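Local coordinates for protein VipE (Legionella pneumophila subsp. pneumophila str. Philadelphia 1, PDB 4QN8) that is of unknown mechanism but serves as a bacterial effector, probably acting inside the host cell, and is represented here by its N-terminal, all-helical part, at residues G22-E27 with T82-E87; A109-M112 with K118-E121; T6-L11 with I62-L67. All coordinates share one frame; numbering follows the deposited sequence. Where two conformers were deposited one is given.

Interaction 1 of 3, residues G22-E27 with T82-E87; sequences GTISNE and TSRMIE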
ATOM      1  N   GLY A  22       3.393 -15.579  -1.481  1.00 25.60           N
ATOM      2  CA  GLY A  22       3.945 -15.076  -0.233  1.00 24.68           C
ATOM      3  C   GLY A  22       5.349 -15.549   0.069  1.00 23.38           C
ATOM      4  O   GLY A  22       5.832 -15.418   1.204  1.00 23.86           O
ATOM      5  N   THR A  23       6.031 -16.081  -0.942  1.00 22.90           N
ATOM      6  CA  THR A  23       7.390 -16.568  -0.739  1.00 21.57           C
ATOM      7  C   THR A  23       8.451 -15.479  -0.805  1.00 26.38           C
ATOM      8  O   THR A  23       9.620 -15.741  -0.537  1.00 23.61           O
ATOM      9  CB  THR A  23       7.754 -17.673  -1.743  1.00 25.97           C
ATOM     10  OG1 THR A  23       7.664 -17.157  -3.077  1.00 24.86           O
ATOM     11  CG2 THR A  23       6.817 -18.836  -1.583  1.00 24.16           C
ATOM     12  N   ILE A  24       8.054 -14.266  -1.181  1.00 22.71           N
ATOM     13  CA  ILE A  24       9.025 -13.173  -1.313  1.00 19.52           C
ATOM     14  C   ILE A  24       9.883 -13.046  -0.052  1.00 23.27           C
ATOM     15  O   ILE A  24       9.362 -13.067   1.064  1.00 21.98           O
ATOM     16  CB  ILE A  24       8.315 -11.843  -1.644  1.00 22.07           C
ATOM     17  CG1 ILE A  24       9.335 -10.747  -1.975  1.00 29.94           C
ATOM     18  CG2 ILE A  24       7.366 -11.423  -0.526  1.00 29.24           C
ATOM     19  CD1 ILE A  24       8.723  -9.541  -2.699  1.00 22.71           C
ATOM     20  N   SER A  25      11.204 -12.965  -0.219  1.00 20.25           N
ATOM     21  CA  SER A  25      12.107 -12.955   0.931  1.00 20.69           C
ATOM     22  C   SER A  25      12.018 -11.631   1.655  1.00 19.17           C
ATOM     23  O   SER A  25      11.469 -10.662   1.110  1.00 21.34           O
ATOM     24  CB  SER A  25      13.549 -13.200   0.491  1.00 26.92           C
ATOM     25  OG  SER A  25      14.025 -12.109  -0.284  1.00 26.99           O
ATOM     26  N   ASN A  26      12.535 -11.566   2.883  1.00 19.20           N
ATOM     27  CA  ASN A  26      12.568 -10.273   3.569  1.00 18.93           C
ATOM     28  C   ASN A  26      13.372  -9.243   2.758  1.00 20.78           C
ATOM     29  O   ASN A  26      13.011  -8.059   2.698  1.00 22.95           O
ATOM     30  CB  ASN A  26      13.158 -10.405   4.985  1.00 20.95           C
ATOM     31  CG  ASN A  26      12.183 -11.011   5.973  1.00 23.94           C
ATOM     32  OD1 ASN A  26      10.981 -11.099   5.702  1.00 21.06           O
ATOM     33  ND2 ASN A  26      12.698 -11.431   7.139  1.00 23.12           N
ATOM     34  N   GLU A  27      14.464  -9.681   2.142  1.00 20.27           N
ATOM     35  CA  GLU A  27      15.305  -8.737   1.392  1.00 24.21           C
ATOM     36  C   GLU A  27      14.595  -8.171   0.181  1.00 24.62           C
ATOM     37  O   GLU A  27      14.669  -6.973  -0.091  1.00 24.45           O
ATOM     38  CB  GLU A  27      16.628  -9.361   0.938  1.00 23.75           C
ATOM     39  CG  GLU A  27      17.616  -9.594   2.062  1.00 24.16           C
ATOM     40  CD  GLU A  27      17.264 -10.825   2.857  1.00 33.20           C
ATOM     41  OE1 GLU A  27      17.749 -10.958   4.003  1.00 32.48           O
ATOM     42  OE2 GLU A  27      16.502 -11.669   2.321  1.00 31.18           O
ATOM     43  N   THR A  82       0.638  -7.981   4.337  1.00 14.07           N
ATOM     44  CA  THR A  82       0.472  -6.651   4.921  1.00 14.19           C
ATOM     45  C   THR A  82       1.201  -6.525   6.265  1.00 13.69           C
ATOM     46  O   THR A  82       1.834  -5.493   6.558  1.00 14.40           O
ATOM     47  CB  THR A  82      -1.017  -6.344   5.080  1.00 16.73           C
ATOM     48  OG1 THR A  82      -1.617  -6.357   3.780  1.00 16.56           O
ATOM     49  CG2 THR A  82      -1.237  -4.965   5.718  1.00 16.52           C
ATOM     50  N   SER A  83       1.138  -7.569   7.075  1.00 16.48           N
ATOM     51  CA  SER A  83       1.820  -7.543   8.371  1.00 14.10           C
ATOM     52  C   SER A  83       3.332  -7.463   8.209  1.00 19.86           C
ATOM     53  O   SER A  83       4.008  -6.728   8.946  1.00 19.93           O
ATOM     54  CB  SER A  83       1.473  -8.784   9.199  1.00 23.57           C
ATOM     55  OG  SER A  83       0.118  -8.758   9.599  1.00 31.53           O
ATOM     56  N   ARG A  84       3.861  -8.221   7.254  1.00 18.70           N
ATOM     57  CA  ARG A  84       5.284  -8.174   6.974  1.00 19.19           C
ATOM     58  C   ARG A  84       5.692  -6.800   6.489  1.00 18.98           C
ATOM     59  O   ARG A  84       6.731  -6.278   6.888  1.00 17.85           O
ATOM     60  CB  ARG A  84       5.666  -9.222   5.932  1.00 16.65           C
ATOM     61  CG  ARG A  84       5.581 -10.627   6.433  1.00 20.48           C
ATOM     62  CD  ARG A  84       5.940 -11.568   5.315  1.00 22.01           C
ATOM     63  NE  ARG A  84       7.375 -11.549   5.017  1.00 20.46           N
ATOM     64  CZ  ARG A  84       7.884 -11.976   3.864  1.00 26.09           C
ATOM     65  NH1 ARG A  84       7.073 -12.422   2.910  1.00 26.55           N
ATOM     66  NH2 ARG A  84       9.195 -11.947   3.656  1.00 24.27           N
HETATM   67  N   MSE A  85       4.871  -6.198   5.630  1.00 14.10           N
HETATM   68  CA  MSE A  85       5.206  -4.889   5.102  1.00 14.50           C
HETATM   69  C   MSE A  85       5.259  -3.858   6.218  1.00 16.31           C
HETATM   70  O   MSE A  85       6.128  -2.979   6.219  1.00 17.12           O
HETATM   71  CB  MSE A  85       4.209  -4.470   4.016  1.00 16.31           C
HETATM   72  CG  MSE A  85       4.321  -5.326   2.761  1.00 16.21           C
HETATM   73 SE   MSE A  85       2.976  -4.703   1.508  0.74 20.29          SE
HETATM   74  CE  MSE A  85       3.337  -5.906   0.028  1.00 18.98           C
ATOM     75  N   ILE A  86       4.353  -3.977   7.175  1.00 14.81           N
ATOM     76  CA  ILE A  86       4.341  -3.046   8.302  1.00 15.09           C
ATOM     77  C   ILE A  86       5.607  -3.253   9.150  1.00 21.81           C
ATOM     78  O   ILE A  86       6.251  -2.280   9.557  1.00 20.67           O
ATOM     79  CB  ILE A  86       3.029  -3.164   9.130  1.00 16.18           C
ATOM     80  CG1 ILE A  86       1.876  -2.518   8.344  1.00 15.61           C
ATOM     81  CG2 ILE A  86       3.172  -2.512  10.498  1.00 13.94           C
ATOM     82  CD1 ILE A  86       0.482  -3.046   8.659  1.00 17.21           C
ATOM     83  N   GLU A  87       5.989  -4.507   9.387  1.00 21.61           N
ATOM     84  CA  GLU A  87       7.205  -4.790  10.173  1.00 21.20           C
ATOM     85  C   GLU A  87       8.478  -4.309   9.491  1.00 22.99           C
ATOM     86  O   GLU A  87       9.413  -3.855  10.163  1.00 24.25           O
ATOM     87  CB  GLU A  87       7.362  -6.292  10.421  1.00 20.84           C
ATOM     88  CG  GLU A  87       6.524  -6.890  11.520  1.00 27.45           C
ATOM     89  CD  GLU A  87       6.605  -8.402  11.499  1.00 26.97           C
ATOM     90  OE1 GLU A  87       6.605  -8.972  10.381  1.00 28.74           O
ATOM     91  OE2 GLU A  87       6.679  -9.018  12.581  1.00 32.17           O
TER
HETATM   92  O   HOH W   1       4.446 -14.036   3.286  1.00 21.22           O

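Interaction 2 of 3, residues A109-M112 with K118-E121; sequences AFEM and KAEE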
ATOM      1  N   ALA A 109      -4.958  -0.542   3.259  1.00 15.05           N
ATOM      2  CA  ALA A 109      -6.233   0.004   2.781  1.00 18.55           C
ATOM      3  C   ALA A 109      -7.034  -1.010   1.967  1.00 17.91           C
ATOM      4  O   ALA A 109      -8.261  -1.046   2.043  1.00 15.38           O
ATOM      5  CB  ALA A 109      -6.003   1.265   1.965  1.00 19.26           C
ATOM      6  N   PHE A 110      -6.347  -1.820   1.176  1.00 15.31           N
ATOM      7  CA  PHE A 110      -7.029  -2.800   0.344  1.00 14.08           C
ATOM      8  C   PHE A 110      -7.619  -3.879   1.233  1.00 14.05           C
ATOM      9  O   PHE A 110      -8.755  -4.334   1.029  1.00 14.91           O
ATOM     10  CB  PHE A 110      -6.038  -3.404  -0.642  1.00 14.61           C
ATOM     11  CG  PHE A 110      -6.647  -4.377  -1.598  1.00 14.00           C
ATOM     12  CD1 PHE A 110      -7.230  -3.935  -2.779  1.00 16.45           C
ATOM     13  CD2 PHE A 110      -6.632  -5.734  -1.323  1.00 13.34           C
ATOM     14  CE1 PHE A 110      -7.783  -4.837  -3.676  1.00 16.13           C
ATOM     15  CE2 PHE A 110      -7.179  -6.648  -2.220  1.00 17.06           C
ATOM     16  CZ  PHE A 110      -7.757  -6.196  -3.398  1.00 16.78           C
ATOM     17  N   GLU A 111      -6.846  -4.301   2.225  1.00 14.10           N
ATOM     18  CA  GLU A 111      -7.359  -5.287   3.159  1.00 14.90           C
ATOM     19  C   GLU A 111      -8.518  -4.713   3.958  1.00 15.65           C
ATOM     20  O   GLU A 111      -9.481  -5.434   4.252  1.00 18.80           O
ATOM     21  CB  GLU A 111      -6.270  -5.851   4.090  1.00 14.80           C
ATOM     22  CG  GLU A 111      -6.739  -7.143   4.783  1.00 16.70           C
ATOM     23  CD  GLU A 111      -5.755  -7.661   5.817  1.00 17.31           C
ATOM     24  OE1 GLU A 111      -4.594  -7.192   5.831  1.00 19.99           O
ATOM     25  OE2 GLU A 111      -6.138  -8.565   6.606  1.00 18.14           O
HETATM   26  N   MSE A 112      -8.461  -3.431   4.319  1.00 14.13           N
HETATM   27  CA  MSE A 112      -9.575  -2.853   5.059  0.52 19.78           C
HETATM   28  C   MSE A 112     -10.811  -2.693   4.185  1.00 18.73           C
HETATM   29  O   MSE A 112     -11.951  -2.729   4.686  1.00 21.61           O
HETATM   30  CB  MSE A 112      -9.184  -1.517   5.683  0.52 19.90           C
HETATM   31  CG  MSE A 112      -8.091  -1.670   6.717  0.52 14.47           C
HETATM   32 SE   MSE A 112      -7.437   0.051   7.285  0.52 23.88          SE
HETATM   33  CE  MSE A 112      -8.915   0.584   8.429  0.52 25.09           C
ATOM     34  N   LYS A 118     -10.600  -8.738   9.580  1.00 20.94           N
ATOM     35  CA  LYS A 118      -9.245  -9.272   9.650  1.00 30.90           C
ATOM     36  C   LYS A 118      -8.197  -8.160   9.682  1.00 25.71           C
ATOM     37  O   LYS A 118      -7.190  -8.258  10.385  1.00 19.15           O
ATOM     38  CB  LYS A 118      -8.989 -10.189   8.458  1.00 36.20           C
ATOM     39  CG  LYS A 118      -7.663 -10.915   8.524  1.00 42.46           C
ATOM     40  CD  LYS A 118      -7.534 -11.700   9.824  1.00 54.89           C
ATOM     41  CE  LYS A 118      -6.365 -12.667   9.767  1.00 51.03           C
ATOM     42  NZ  LYS A 118      -6.145 -13.353  11.071  1.00 52.45           N
ATOM     43  N   ALA A 119      -8.431  -7.100   8.922  1.00 20.97           N
ATOM     44  CA  ALA A 119      -7.446  -6.019   8.813  1.00 19.51           C
ATOM     45  C   ALA A 119      -7.306  -5.237  10.114  1.00 16.35           C
ATOM     46  O   ALA A 119      -6.260  -4.610  10.380  1.00 18.30           O
ATOM     47  CB  ALA A 119      -7.804  -5.096   7.688  1.00 22.74           C
ATOM     48  N   GLU A 120      -8.349  -5.273  10.933  1.00 18.81           N
ATOM     49  CA  GLU A 120      -8.335  -4.551  12.202  1.00 21.01           C
ATOM     50  C   GLU A 120      -7.169  -4.958  13.107  1.00 28.94           C
ATOM     51  O   GLU A 120      -6.680  -4.149  13.904  1.00 24.51           O
ATOM     52  CB  GLU A 120      -9.667  -4.741  12.931  1.00 25.10           C
ATOM     53  CG  GLU A 120      -9.829  -3.872  14.145  1.00 34.06           C
ATOM     54  CD  GLU A 120      -9.834  -2.386  13.820  1.00 28.22           C
ATOM     55  OE1 GLU A 120      -9.977  -2.004  12.628  1.00 32.71           O
ATOM     56  OE2 GLU A 120      -9.705  -1.597  14.774  1.00 39.71           O
ATOM     57  N   GLU A 121      -6.709  -6.198  12.970  1.00 22.67           N
ATOM     58  CA  GLU A 121      -5.628  -6.703  13.814  1.00 22.88           C
ATOM     59  C   GLU A 121      -4.292  -5.964  13.607  1.00 19.59           C
ATOM     60  O   GLU A 121      -3.419  -5.999  14.476  1.00 23.85           O
ATOM     61  CB  GLU A 121      -5.447  -8.208  13.600  1.00 26.00           C
ATOM     62  CG  GLU A 121      -6.706  -9.033  13.879  1.00 38.47           C
ATOM     63  CD  GLU A 121      -6.526 -10.508  13.549  1.00 52.27           C
ATOM     64  OE1 GLU A 121      -5.373 -10.923  13.281  1.00 50.36           O
ATOM     65  OE2 GLU A 121      -7.536 -11.252  13.556  1.00 59.50           O
TER

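Interaction 3 of 3, residues T6-L11 with I62-L67; sequences TQTQRL and IKDFVL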
ATOM      1  N   THR A   6       1.703   0.975 -17.388  1.00 19.95           N
ATOM      2  CA  THR A   6       2.873   0.201 -17.791  1.00 24.33           C
ATOM      3  C   THR A   6       3.781  -0.061 -16.588  1.00 25.80           C
ATOM      4  O   THR A   6       4.294  -1.170 -16.407  1.00 26.78           O
ATOM      5  CB  THR A   6       3.641   0.893 -18.926  1.00 28.09           C
ATOM      6  OG1 THR A   6       2.767   1.036 -20.057  1.00 30.77           O
ATOM      7  CG2 THR A   6       4.857   0.064 -19.332  1.00 29.42           C
ATOM      8  N   GLN A   7       3.955   0.957 -15.749  1.00 24.27           N
ATOM      9  CA  GLN A   7       4.713   0.827 -14.511  1.00 23.43           C
ATOM     10  C   GLN A   7       4.208  -0.364 -13.682  1.00 22.74           C
ATOM     11  O   GLN A   7       4.995  -1.176 -13.184  1.00 26.23           O
ATOM     12  CB  GLN A   7       4.575   2.129 -13.716  1.00 29.92           C
ATOM     13  CG  GLN A   7       5.222   2.109 -12.366  1.00 34.63           C
ATOM     14  CD  GLN A   7       5.143   3.449 -11.652  1.00 30.16           C
ATOM     15  OE1 GLN A   7       5.650   3.586 -10.545  1.00 31.58           O
ATOM     16  NE2 GLN A   7       4.521   4.447 -12.293  1.00 31.00           N
ATOM     17  N   THR A   8       2.890  -0.473 -13.560  1.00 20.80           N
ATOM     18  CA  THR A   8       2.274  -1.565 -12.816  1.00 19.87           C
ATOM     19  C   THR A   8       2.607  -2.904 -13.450  1.00 20.23           C
ATOM     20  O   THR A   8       3.006  -3.845 -12.762  1.00 21.20           O
ATOM     21  CB  THR A   8       0.761  -1.403 -12.786  1.00 21.46           C
ATOM     22  OG1 THR A   8       0.441  -0.304 -11.930  1.00 21.20           O
ATOM     23  CG2 THR A   8       0.074  -2.677 -12.259  1.00 21.56           C
ATOM     24  N   GLN A   9       2.448  -2.985 -14.762  1.00 22.39           N
ATOM     25  CA  GLN A   9       2.711  -4.234 -15.474  1.00 22.24           C
ATOM     26  C   GLN A   9       4.138  -4.717 -15.266  1.00 23.54           C
ATOM     27  O   GLN A   9       4.371  -5.914 -15.080  1.00 21.00           O
ATOM     28  CB  GLN A   9       2.451  -4.067 -16.971  1.00 20.18           C
ATOM     29  CG  GLN A   9       0.989  -3.782 -17.330  1.00 23.03           C
ATOM     30  CD  GLN A   9       0.838  -3.306 -18.764  1.00 37.45           C
ATOM     31  OE1 GLN A   9       1.824  -3.166 -19.490  1.00 46.33           O
ATOM     32  NE2 GLN A   9      -0.399  -3.056 -19.176  1.00 47.58           N
ATOM     33  N   ARG A  10       5.095  -3.793 -15.324  1.00 21.23           N
ATOM     34  CA  ARG A  10       6.500  -4.187 -15.238  1.00 21.36           C
ATOM     35  C   ARG A  10       6.798  -4.669 -13.826  1.00 26.40           C
ATOM     36  O   ARG A  10       7.488  -5.667 -13.645  1.00 21.28           O
ATOM     37  CB  ARG A  10       7.426  -3.036 -15.632  1.00 20.99           C
ATOM     38  CG  ARG A  10       7.184  -2.515 -17.052  1.00 21.47           C
ATOM     39  CD  ARG A  10       7.620  -3.513 -18.111  1.00 26.23           C
ATOM     40  NE  ARG A  10       7.173  -3.114 -19.444  1.00 25.61           N
ATOM     41  CZ  ARG A  10       7.805  -2.234 -20.216  1.00 32.31           C
ATOM     42  NH1 ARG A  10       8.931  -1.658 -19.802  1.00 26.19           N
ATOM     43  NH2 ARG A  10       7.320  -1.938 -21.414  1.00 29.63           N
ATOM     44  N   LEU A  11       6.268  -3.970 -12.827  1.00 21.24           N
ATOM     45  CA  LEU A  11       6.524  -4.351 -11.441  1.00 26.60           C
ATOM     46  C   LEU A  11       5.803  -5.652 -11.069  1.00 24.61           C
ATOM     47  O   LEU A  11       6.343  -6.471 -10.316  1.00 24.39           O
ATOM     48  CB  LEU A  11       6.196  -3.202 -10.479  1.00 18.66           C
ATOM     49  CG  LEU A  11       7.108  -1.992 -10.722  1.00 25.02           C
ATOM     50  CD1 LEU A  11       6.596  -0.731 -10.051  1.00 22.77           C
ATOM     51  CD2 LEU A  11       8.531  -2.263 -10.245  1.00 27.87           C
ATOM     52  N   ILE A  62       0.707   3.434  -7.062  1.00 18.22           N
ATOM     53  CA  ILE A  62       0.659   2.384  -6.044  1.00 18.12           C
ATOM     54  C   ILE A  62      -0.729   1.733  -6.003  1.00 15.59           C
ATOM     55  O   ILE A  62      -0.853   0.505  -5.921  1.00 18.13           O
ATOM     56  CB  ILE A  62       1.039   2.935  -4.643  1.00 22.07           C
ATOM     57  CG1 ILE A  62       2.416   3.617  -4.690  1.00 21.23           C
ATOM     58  CG2 ILE A  62       0.997   1.818  -3.604  1.00 21.53           C
ATOM     59  CD1 ILE A  62       2.898   4.166  -3.347  1.00 23.97           C
ATOM     60  N   LYS A  63      -1.777   2.556  -6.067  1.00 18.25           N
ATOM     61  CA  LYS A  63      -3.145   2.051  -6.083  1.00 17.23           C
ATOM     62  C   LYS A  63      -3.330   1.096  -7.249  1.00 20.64           C
ATOM     63  O   LYS A  63      -3.925   0.023  -7.105  1.00 19.45           O
ATOM     64  CB  LYS A  63      -4.140   3.214  -6.236  1.00 20.14           C
ATOM     65  CG  LYS A  63      -4.463   3.997  -4.964  1.00 25.12           C
ATOM     66  CD  LYS A  63      -5.446   5.104  -5.345  1.00 25.02           C
ATOM     67  CE  LYS A  63      -5.853   5.991  -4.202  1.00 30.99           C
ATOM     68  NZ  LYS A  63      -6.664   7.111  -4.765  1.00 28.71           N
ATOM     69  N   ASP A  64      -2.818   1.492  -8.410  1.00 18.91           N
ATOM     70  CA  ASP A  64      -3.003   0.693  -9.619  1.00 19.95           C
ATOM     71  C   ASP A  64      -2.349  -0.676  -9.437  1.00 17.89           C
ATOM     72  O   ASP A  64      -2.918  -1.706  -9.821  1.00 19.57           O
ATOM     73  CB  ASP A  64      -2.444   1.441 -10.836  1.00 21.30           C
ATOM     74  CG  ASP A  64      -2.826   0.790 -12.158  1.00 25.28           C
ATOM     75  OD1 ASP A  64      -4.028   0.796 -12.510  1.00 26.01           O
ATOM     76  OD2 ASP A  64      -1.920   0.279 -12.848  1.00 21.89           O
ATOM     77  N   PHE A  65      -1.163  -0.684  -8.833  1.00 19.10           N
ATOM     78  CA  PHE A  65      -0.433  -1.936  -8.580  1.00 17.71           C
ATOM     79  C   PHE A  65      -1.203  -2.848  -7.635  1.00 18.04           C
ATOM     80  O   PHE A  65      -1.375  -4.038  -7.912  1.00 19.27           O
ATOM     81  CB  PHE A  65       0.943  -1.629  -7.992  1.00 17.58           C
ATOM     82  CG  PHE A  65       1.767  -2.848  -7.679  1.00 16.62           C
ATOM     83  CD1 PHE A  65       2.565  -3.429  -8.650  1.00 17.69           C
ATOM     84  CD2 PHE A  65       1.775  -3.381  -6.393  1.00 17.76           C
ATOM     85  CE1 PHE A  65       3.357  -4.546  -8.353  1.00 21.80           C
ATOM     86  CE2 PHE A  65       2.543  -4.497  -6.092  1.00 22.07           C
ATOM     87  CZ  PHE A  65       3.337  -5.079  -7.079  1.00 15.91           C
ATOM     88  N   VAL A  66      -1.680  -2.299  -6.524  1.00 17.83           N
ATOM     89  CA  VAL A  66      -2.436  -3.101  -5.570  1.00 15.91           C
ATOM     90  C   VAL A  66      -3.755  -3.558  -6.190  1.00 20.87           C
ATOM     91  O   VAL A  66      -4.170  -4.705  -6.012  1.00 21.11           O
ATOM     92  CB  VAL A  66      -2.666  -2.323  -4.266  1.00 18.62           C
ATOM     93  CG1 VAL A  66      -3.579  -3.110  -3.320  1.00 18.26           C
ATOM     94  CG2 VAL A  66      -1.314  -2.032  -3.613  1.00 17.00           C
ATOM     95  N   LEU A  67      -4.389  -2.680  -6.966  1.00 15.94           N
ATOM     96  CA  LEU A  67      -5.658  -3.021  -7.632  1.00 19.50           C
ATOM     97  C   LEU A  67      -5.496  -4.224  -8.558  1.00 23.43           C
ATOM     98  O   LEU A  67      -6.457  -4.959  -8.844  1.00 24.86           O
ATOM     99  CB  LEU A  67      -6.151  -1.824  -8.449  1.00 22.35           C
ATOM    100  CG  LEU A  67      -7.565  -1.835  -9.013  1.00 33.20           C
ATOM    101  CD1 LEU A  67      -8.565  -1.880  -7.865  1.00 31.51           C
ATOM    102  CD2 LEU A  67      -7.790  -0.590  -9.847  1.00 35.96           C
TER

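Interaction 1 of 3, residues G22-E27 with T82-E87
Gly-22 meets Arg-84 through a water molecule, which donates to Gly-22 O at 2.9 Å and accepts from Arg-84 NH1. With its positive phi (68°), this glycine turns the chain out of helix 6-20 and into the short link to helix 26-32. Two residues on, Ile-24 presents its carbonyl to the end of the guanidinium group. Both terminal nitrogens point at that one oxygen, which lies practically in the guanidinium plane: Arg-84 NH2 to Ile-24 O is 2.8 Å and Arg-84 NH1 to Ile-24 O is 3.0 Å. The Ile-24 methyl CG2 comes alongside, 3.6 Å from Arg-84 NH1, and the side chain, buried, also packs on Leu-19 and Leu-81. Ser-25 faces the other way and acts as N-cap, its OG taking the backbone N-H of Glu-28. Asn-26, in the first turn of the new helix, supplies a second acceptor: Asn-26 OD1 receives Arg-84 NH2 at 2.8 Å in a nearly straight bond (176°), with the amide plane turned about halfway to perpendicular against the guanidinium plane. A bend at chi3 (73°) swings the arginine head across to the link. One cationic group of helix 75-88 thus holds the oxygens of Ile-24 and Asn-26 directly and that of Gly-22 through a water, fixing the turn between two helices; the acceptors here are neutral carbonyl oxygens, whose dipoles would partly offset the arginine's charge.

Interaction 2 of 3, residues A109-M112 with K118-E121
Met-112 and Ala-119 bring the two backbones closest, their CA atoms 5.4 Å apart, where helix 103-114 gives way through a tight turn to the short helix 116-119. This is a short connection between two consecutive helices in an all-helical fold: the chain turns sharply, so that residues seven positions apart meet. No hydrogen bond crosses between the segments, so shape does the joining. The methyl of Ala-119 points at the longer helix and settles between two side chains, with Ala-119 CB 3.7 Å from Glu-111 CG and 3.6 Å from Met-112 CG. Met-112, a selenomethionine, was modelled in two conformers, so the second of these approaches is the less certain. Glu-111 runs out extended beyond CG, and because CG stands opposite the backbone N (chi1 -164°) its aliphatic part lies along the alanine while the carboxylate travels on past it. Two histidines hold that buried carboxylate, one at each oxygen: His-79 ND1 bonds OE2 and His-122 NE2 bonds OE1, which pins the group's rotation and ties the connection to helix 75-88. Lys-118 adds only its methylene portion, since a bend at chi2 (55°) carries its ammonium off toward Glu-121, with which it makes a salt bridge whose hydrogen bond is weak. The meeting point of the two is apolar on the lysine side, Lys-118 CG resting 3.4 Å from Glu-111 OE2.

Interaction 3 of 3, residues T6-L11 with I62-L67
Asp-64 OD2 is held by two donors: the hydroxyl of Thr-8 across the contact and the backbone N-H of Leu-5, just ahead of helix 6-20. The bond from Thr-8 OG1 to Asp-64 OD2 is short at 2.6 Å and uses the carboxylate's anti lone pair, the one turned away from the other oxygen. Thr-8 reaches it because OG1 sits beside its own backbone N (chi1 -71°), which sends the methyl CG2 toward the neighbouring helix as well, 3.8 Å from Phe-65 CA. From the other side, Asp-64 swings its carboxylate across with CG opposite the backbone N (chi1 -170°).

The small threonine sits where the backbones are nearest, with the CA atoms of Thr-8 and Phe-65 only 5.0 Å apart. Here helix 6-20 crosses helix 58-69 at a signed angle of -49° for the two short segments, whose axes pass 9.0 Å from each other, an inclination common in ridges-into-grooves packing. One turn along from Thr-8, Leu-11 meets the ring of Phe-65: Leu-11 CB lies 3.8 Å from Phe-65 CE1, approaching obliquely, while the backbone carbonyl carbon of Leu-11 lies at the ring edge. Phe-65 also packs on Ile-12 and Leu-19 and makes an edge-to-face pair with Phe-38, so its ring is wedged among several groups of the core.

The contact combines a polar grip at Thr-8 and Asp-64 with apolar packing round Phe-65. An aspartate accepting from the chain at the start of helix 6-20 would be favoured by the positive end of that helix dipole, which is consistent with a charged carboxylate, and the threonine bond joins the same oxygen to the helix itself.

From the N terminus, helix 6-20 enters interaction 3, which closes over the fifty residues up to helix 58-69. Before that loop is complete, residues 22-27 open interaction 1, which closes onto helix 75-88, so the two contacts cross along the chain and bind the N-terminal helices to helix 58-69 and helix 75-88, which follow each other in the chain. Interaction 2 comes afterwards in series, a short local closure between helix 103-114 and helix 116-119. It touches both others, through Thr-82 beside Glu-111 and Val-66 beside Phe-110, whereas interactions 1 and 3 stay about 6 Å apart at their nearest atoms. Helix 103-114 thus packs against both helix 58-69 and helix 75-88.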